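PDB 3WLA: oxidized polyvinyl alcohol hydrolase from Sphingopyxis, which hydrolyses beta-diketones such as 4,6-nonanedione and cleaves oxidized polyvinyl alcohol in the second step of polyvinyl alcohol degradation. Local coordinates for residues T236-E241 with F331-K336; D230-I235 with S272-V277. One frame throughout, in Å; residues are numbered along the deposited sequence.

Contact 1 (T236-E241 with F331-K336)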
loop_
_atom_site.group_PDB
_atom_site.type_symbol
_atom_site.label_atom_id
_atom_site.label_comp_id
_atom_site.label_asym_id
_atom_site.label_seq_id
_atom_site.Cartn_x
_atom_site.Cartn_y
_atom_site.Cartn_z
ATOM N N THR A 236 -4.912 -8.014 -1.945
ATOM C CA THR A 236 -3.457 -8.249 -1.990
ATOM C C THR A 236 -3.179 -8.805 -3.366
ATOM O O THR A 236 -3.908 -9.688 -3.831
ATOM C CB THR A 236 -2.998 -9.283 -0.932
ATOM O OG1 THR A 236 -3.162 -8.730 0.364
ATOM C CG2 THR A 236 -1.510 -9.599 -1.102
ATOM N N VAL A 237 -2.147 -8.285 -4.042
ATOM C CA VAL A 237 -1.848 -8.777 -5.372
ATOM C C VAL A 237 -0.422 -9.365 -5.398
ATOM O O VAL A 237 0.530 -8.730 -4.932
ATOM C CB VAL A 237 -1.995 -7.649 -6.436
ATOM C CG1 VAL A 237 -1.559 -8.133 -7.775
ATOM C CG2 VAL A 237 -3.430 -7.131 -6.499
ATOM N N TRP A 238 -0.297 -10.600 -5.916
ATOM C CA TRP A 238 0.968 -11.293 -6.078
ATOM C C TRP A 238 1.196 -11.429 -7.588
ATOM O O TRP A 238 0.259 -11.792 -8.331
ATOM C CB TRP A 238 0.879 -12.698 -5.478
ATOM C CG TRP A 238 2.064 -13.562 -5.730
ATOM C CD1 TRP A 238 3.364 -13.322 -5.357
ATOM C CD2 TRP A 238 2.036 -14.909 -6.238
ATOM N NE1 TRP A 238 4.143 -14.453 -5.578
ATOM C CE2 TRP A 238 3.356 -15.433 -6.117
ATOM C CE3 TRP A 238 1.014 -15.722 -6.769
ATOM C CZ2 TRP A 238 3.693 -16.738 -6.501
ATOM C CZ3 TRP A 238 1.336 -17.028 -7.156
ATOM C CH2 TRP A 238 2.674 -17.521 -7.015
ATOM N N GLY A 239 2.422 -11.197 -8.055
ATOM C CA GLY A 239 2.667 -11.257 -9.511
ATOM C C GLY A 239 3.164 -12.602 -10.053
ATOM O O GLY A 239 3.703 -12.672 -11.171
ATOM N N GLY A 240 3.044 -13.658 -9.243
ATOM C CA GLY A 240 3.485 -14.995 -9.700
ATOM C C GLY A 240 4.932 -15.397 -9.435
ATOM O O GLY A 240 5.643 -14.794 -8.634
ATOM N N GLU A 241 5.378 -16.451 -10.095
ATOM C CA GLU A 241 6.719 -16.990 -9.873
ATOM C C GLU A 241 7.846 -16.005 -9.938
ATOM O O GLU A 241 8.775 -16.100 -9.166
ATOM C CB GLU A 241 7.034 -18.102 -10.885
ATOM C CG GLU A 241 7.012 -19.479 -10.271
ATOM C CD GLU A 241 5.614 -19.821 -9.808
ATOM O OE1 GLU A 241 4.687 -19.398 -10.551
ATOM O OE2 GLU A 241 5.440 -20.493 -8.746
ATOM N N PHE A 331 -4.272 -16.709 0.386
ATOM C CA PHE A 331 -3.834 -17.378 -0.834
ATOM C C PHE A 331 -3.763 -18.917 -0.593
ATOM O O PHE A 331 -3.311 -19.364 0.453
ATOM C CB PHE A 331 -2.438 -16.889 -1.256
ATOM C CG PHE A 331 -2.449 -15.532 -1.910
ATOM C CD1 PHE A 331 -2.857 -15.378 -3.208
ATOM C CD2 PHE A 331 -2.045 -14.398 -1.195
ATOM C CE1 PHE A 331 -2.863 -14.100 -3.815
ATOM C CE2 PHE A 331 -2.045 -13.130 -1.771
ATOM C CZ PHE A 331 -2.456 -12.970 -3.095
ATOM N N THR A 332 -4.197 -19.693 -1.581
ATOM C CA THR A 332 -4.112 -21.153 -1.497
ATOM C C THR A 332 -3.202 -21.606 -2.634
ATOM O O THR A 332 -2.775 -22.774 -2.679
ATOM C CB THR A 332 -5.493 -21.823 -1.640
ATOM O OG1 THR A 332 -6.052 -21.510 -2.918
ATOM C CG2 THR A 332 -6.435 -21.322 -0.547
ATOM N N ASP A 333 -2.829 -20.660 -3.514
ATOM C CA ASP A 333 -1.952 -21.002 -4.631
ATOM C C ASP A 333 -0.441 -20.731 -4.502
ATOM O O ASP A 333 0.300 -20.923 -5.475
ATOM C CB ASP A 333 -2.468 -20.366 -5.906
ATOM C CG ASP A 333 -2.182 -18.830 -5.969
ATOM O OD1 ASP A 333 -1.704 -18.271 -4.955
ATOM O OD2 ASP A 333 -2.473 -18.231 -7.031
ATOM N N HIS A 334 0.038 -20.302 -3.335
ATOM C CA HIS A 334 1.460 -20.035 -3.145
ATOM C C HIS A 334 2.277 -21.269 -2.711
ATOM O O HIS A 334 3.425 -21.458 -3.164
ATOM C CB HIS A 334 1.662 -18.922 -2.113
ATOM C CG HIS A 334 1.258 -17.551 -2.594
ATOM N ND1 HIS A 334 0.274 -17.352 -3.537
ATOM C CD2 HIS A 334 1.712 -16.318 -2.258
ATOM C CE1 HIS A 334 0.140 -16.053 -3.769
ATOM N NE2 HIS A 334 0.998 -15.406 -3.001
ATOM N N TYR A 335 1.706 -22.090 -1.815
ATOM C CA TYR A 335 2.397 -23.297 -1.339
ATOM C C TYR A 335 1.583 -24.607 -1.533
ATOM O O TYR A 335 0.342 -24.598 -1.614
ATOM C CB TYR A 335 2.785 -23.125 0.126
ATOM C CG TYR A 335 3.689 -21.920 0.365
ATOM C CD1 TYR A 335 5.089 -22.047 0.330
ATOM C CD2 TYR A 335 3.147 -20.649 0.604
ATOM C CE1 TYR A 335 5.943 -20.939 0.531
ATOM C CE2 TYR A 335 4.004 -19.536 0.803
ATOM C CZ TYR A 335 5.393 -19.699 0.765
ATOM O OH TYR A 335 6.224 -18.625 0.957
ATOM N N LYS A 336 2.317 -25.710 -1.684
ATOM C CA LYS A 336 1.732 -27.054 -1.815
ATOM C C LYS A 336 2.359 -27.874 -0.663
ATOM O O LYS A 336 3.355 -27.389 -0.028
ATOM C CB LYS A 336 2.099 -27.716 -3.148
ATOM C CG LYS A 336 1.869 -26.844 -4.375
ATOM C CD LYS A 336 2.420 -27.493 -5.697
ATOM C CE LYS A 336 1.609 -28.738 -6.148
ATOM N NZ LYS A 336 2.052 -29.327 -7.464
ATOM O OXT LYS A 336 1.862 -29.006 -0.416
#

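Contact 2 (D230-I235 with S272-V277)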
loop_
_atom_site.group_PDB
_atom_site.type_symbol
_atom_site.label_atom_id
_atom_site.label_comp_id
_atom_site.label_asym_id
_atom_site.label_seq_id
_atom_site.Cartn_x
_atom_site.Cartn_y
_atom_site.Cartn_z
ATOM N N ASP A 230 -10.303 -1.740 12.476
ATOM C CA ASP A 230 -11.529 -1.087 12.044
ATOM C C ASP A 230 -11.904 -1.820 10.723
ATOM O O ASP A 230 -11.011 -2.379 10.073
ATOM C CB ASP A 230 -11.212 0.365 11.759
ATOM C CG ASP A 230 -12.370 1.292 12.091
ATOM O OD1 ASP A 230 -12.781 1.271 13.271
ATOM O OD2 ASP A 230 -12.856 2.034 11.176
ATOM N N PRO A 231 -13.195 -1.797 10.291
ATOM C CA PRO A 231 -13.679 -2.461 9.063
ATOM C C PRO A 231 -12.986 -1.964 7.790
ATOM O O PRO A 231 -12.838 -0.739 7.580
ATOM C CB PRO A 231 -15.172 -2.140 9.057
ATOM C CG PRO A 231 -15.475 -2.003 10.460
ATOM C CD PRO A 231 -14.330 -1.128 10.946
ATOM N N MET A 232 -12.587 -2.921 6.953
ATOM C CA MET A 232 -11.880 -2.619 5.694
ATOM C C MET A 232 -12.007 -3.724 4.683
ATOM O O MET A 232 -12.397 -4.859 5.024
ATOM C CB MET A 232 -10.356 -2.448 5.917
ATOM C CG MET A 232 -9.871 -1.226 6.672
ATOM S SD MET A 232 -8.061 -1.164 6.820
ATOM C CE MET A 232 -7.610 -2.715 7.736
ATOM N N VAL A 233 -11.656 -3.387 3.435
ATOM C CA VAL A 233 -11.578 -4.369 2.348
ATOM C C VAL A 233 -10.109 -4.247 1.819
ATOM O O VAL A 233 -9.590 -3.135 1.579
ATOM C CB VAL A 233 -12.615 -4.096 1.223
ATOM C CG1 VAL A 233 -12.552 -2.721 0.778
ATOM C CG2 VAL A 233 -12.405 -5.036 0.081
ATOM N N VAL A 234 -9.433 -5.378 1.700
ATOM C CA VAL A 234 -8.028 -5.380 1.253
ATOM C C VAL A 234 -7.808 -6.352 0.105
ATOM O O VAL A 234 -8.190 -7.550 0.193
ATOM C CB VAL A 234 -7.109 -5.736 2.436
ATOM C CG1 VAL A 234 -5.589 -5.779 1.983
ATOM C CG2 VAL A 234 -7.319 -4.725 3.560
ATOM N N ILE A 235 -7.239 -5.845 -0.994
ATOM C CA ILE A 235 -6.943 -6.677 -2.153
ATOM C C ILE A 235 -5.431 -6.821 -2.232
ATOM O O ILE A 235 -4.731 -5.852 -2.545
ATOM C CB ILE A 235 -7.472 -6.041 -3.461
ATOM C CG1 ILE A 235 -9.001 -5.927 -3.402
ATOM C CG2 ILE A 235 -7.028 -6.854 -4.647
ATOM C CD1 ILE A 235 -9.595 -5.159 -4.505
ATOM N N SER A 272 -11.919 -10.865 11.385
ATOM C CA SER A 272 -13.307 -10.986 10.983
ATOM C C SER A 272 -14.000 -9.808 10.344
ATOM O O SER A 272 -14.783 -10.029 9.433
ATOM C CB SER A 272 -14.195 -11.494 12.148
ATOM O OG SER A 272 -13.809 -10.957 13.409
ATOM N N ASN A 273 -13.738 -8.581 10.792
ATOM C CA ASN A 273 -14.444 -7.447 10.192
ATOM C C ASN A 273 -13.725 -6.868 8.969
ATOM O O ASN A 273 -14.128 -5.822 8.447
ATOM C CB ASN A 273 -14.744 -6.359 11.238
ATOM C CG ASN A 273 -13.497 -5.685 11.754
ATOM O OD1 ASN A 273 -12.418 -6.304 11.805
ATOM N ND2 ASN A 273 -13.631 -4.418 12.175
ATOM N N VAL A 274 -12.677 -7.565 8.512
ATOM C CA VAL A 274 -11.937 -7.156 7.306
ATOM C C VAL A 274 -12.138 -8.173 6.154
ATOM O O VAL A 274 -11.969 -9.379 6.332
ATOM C CB VAL A 274 -10.410 -7.011 7.576
ATOM C CG1 VAL A 274 -9.661 -6.839 6.238
ATOM C CG2 VAL A 274 -10.120 -5.797 8.451
ATOM N N VAL A 275 -12.551 -7.700 4.993
ATOM C CA VAL A 275 -12.692 -8.563 3.847
ATOM C C VAL A 275 -11.306 -8.535 3.142
ATOM O O VAL A 275 -10.714 -7.446 2.922
ATOM C CB VAL A 275 -13.783 -8.031 2.889
ATOM C CG1 VAL A 275 -13.698 -8.697 1.530
ATOM C CG2 VAL A 275 -15.144 -8.298 3.480
ATOM N N HIS A 276 -10.763 -9.718 2.863
ATOM C CA HIS A 276 -9.475 -9.832 2.161
ATOM C C HIS A 276 -9.707 -10.556 0.867
ATOM O O HIS A 276 -10.457 -11.542 0.823
ATOM C CB HIS A 276 -8.424 -10.598 3.009
ATOM C CG HIS A 276 -7.082 -10.668 2.338
ATOM N ND1 HIS A 276 -6.721 -11.714 1.516
ATOM C CD2 HIS A 276 -6.108 -9.730 2.205
ATOM C CE1 HIS A 276 -5.587 -11.407 0.892
ATOM N NE2 HIS A 276 -5.201 -10.205 1.289
ATOM N N VAL A 277 -9.103 -10.049 -0.209
ATOM C CA VAL A 277 -9.203 -10.646 -1.523
ATOM C C VAL A 277 -7.761 -10.949 -1.964
ATOM O O VAL A 277 -6.873 -10.066 -1.932
ATOM C CB VAL A 277 -9.891 -9.705 -2.550
ATOM C CG1 VAL A 277 -9.903 -10.352 -3.963
ATOM C CG2 VAL A 277 -11.322 -9.420 -2.138
#

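Contact 1 (T236-E241 with F331-K336)
Trp238 and His334 come from opposite segments and overlap as they pass, their rings inclined at 37° with the indole six-membered ring centred 3.9 Å from the imidazole centroid. Trp238 extends from the end of strand 232-238 with chi1 at 173°, CG opposite the backbone nitrogen, which lays the indole beside the C-terminal tail; the backbone N of Gly240 lies over the middle of its other face. The imidazole is wedged, since Phe331 CB lies over its opposite face. Its rotation is fixed from both nitrogens: ND1 bonds OD1 of the adjacent Asp333 at 2.6 Å, nearly within the ring plane, while NE2 bonds Thr261 OG1. Asp333 OD2 in turn pairs with Ser280 OG. Thr236 uses its methyl, CG2 meeting Phe331 CE2 at the ring edge, 3.6 Å away, whereas its hydroxyl turns to His276. Trp238 CB approaches Phe331 CZ at 4.1 Å. No hydrogen bond joins the two segments. Gly239 N bonds Asp243 OD2, a residue that may form a triad with Ser162 and His285. The tail thus packs against the C-terminal end of strand 232-238, with Phe331 reaching Ala278 and Ser280 of strand 274-280, and His334 touching Gln262 of helix 257-269.

Contact 2 (D230-I235 with S272-V277)
A beta-alpha-beta crossover of the alpha/beta-hydrolase sheet brings these segments together: strand 232-238 leads through helix 257-269 to the adjacent parallel strand 274-280. The axes of residues 232-235 and 274-277 come within 4.6 Å and run 13° apart. Val275 is gripped at both ends: its N donates to Met232 O (2.8 Å) and its O accepts from Val234 N (2.7 Å). Val234 O then takes the N-H of Val277, also at 2.7 Å. On one face, Val233 CG2 meets Val275 CG1, and Ile235 CG1 lies 4.0 Å from Val277 CB, the partners of each pair running alongside one another. On the other face, Val274 spreads its two methyls: CG1, anti to the backbone N (chi1 170°), reaches Val234 CG2 at 4.1 Å, while CG2 meets Met232 CE at 4.0 Å. An alanine at Val274 is likely to leave Met232 CE and Val234 CG2 without these neighbours and open a gap between them. Val234 CG1 also approaches His276 CD2, and the imidazole hydrogen-bonds Thr236 and Gly329. At the N-terminal end of the pairing, Asn273 ND2 lies beside the Pro231 ring, 3.5 Å from CG, and bonds Leu229 O. Alternate backbone groups therefore join these two strands while others serve flanking neighbours, leaving mostly branched apolar groups to pack on both faces.

Both contacts draw on strand 232-238 and are largely buried, but only contact 1 has an exposed participant, Asp333. Contact 2 lies within the sheet and is regular, with backbone bonds and aliphatic side chains; contact 1 joins the end of the same strand to an irregular tail through rings and van der Waals packing, its polar groups bonding within the tail or to residues outside both segments. The two meet where Thr236 OG1 and His276 NE2 lie 2.7 Å apart, a probable hydrogen bond, and where the strand pairing continues from Thr236 N to Val277 O. Phe331 of contact 1 and His276 of contact 2 both approach Ser265, assigned to the charge relay system by similarity.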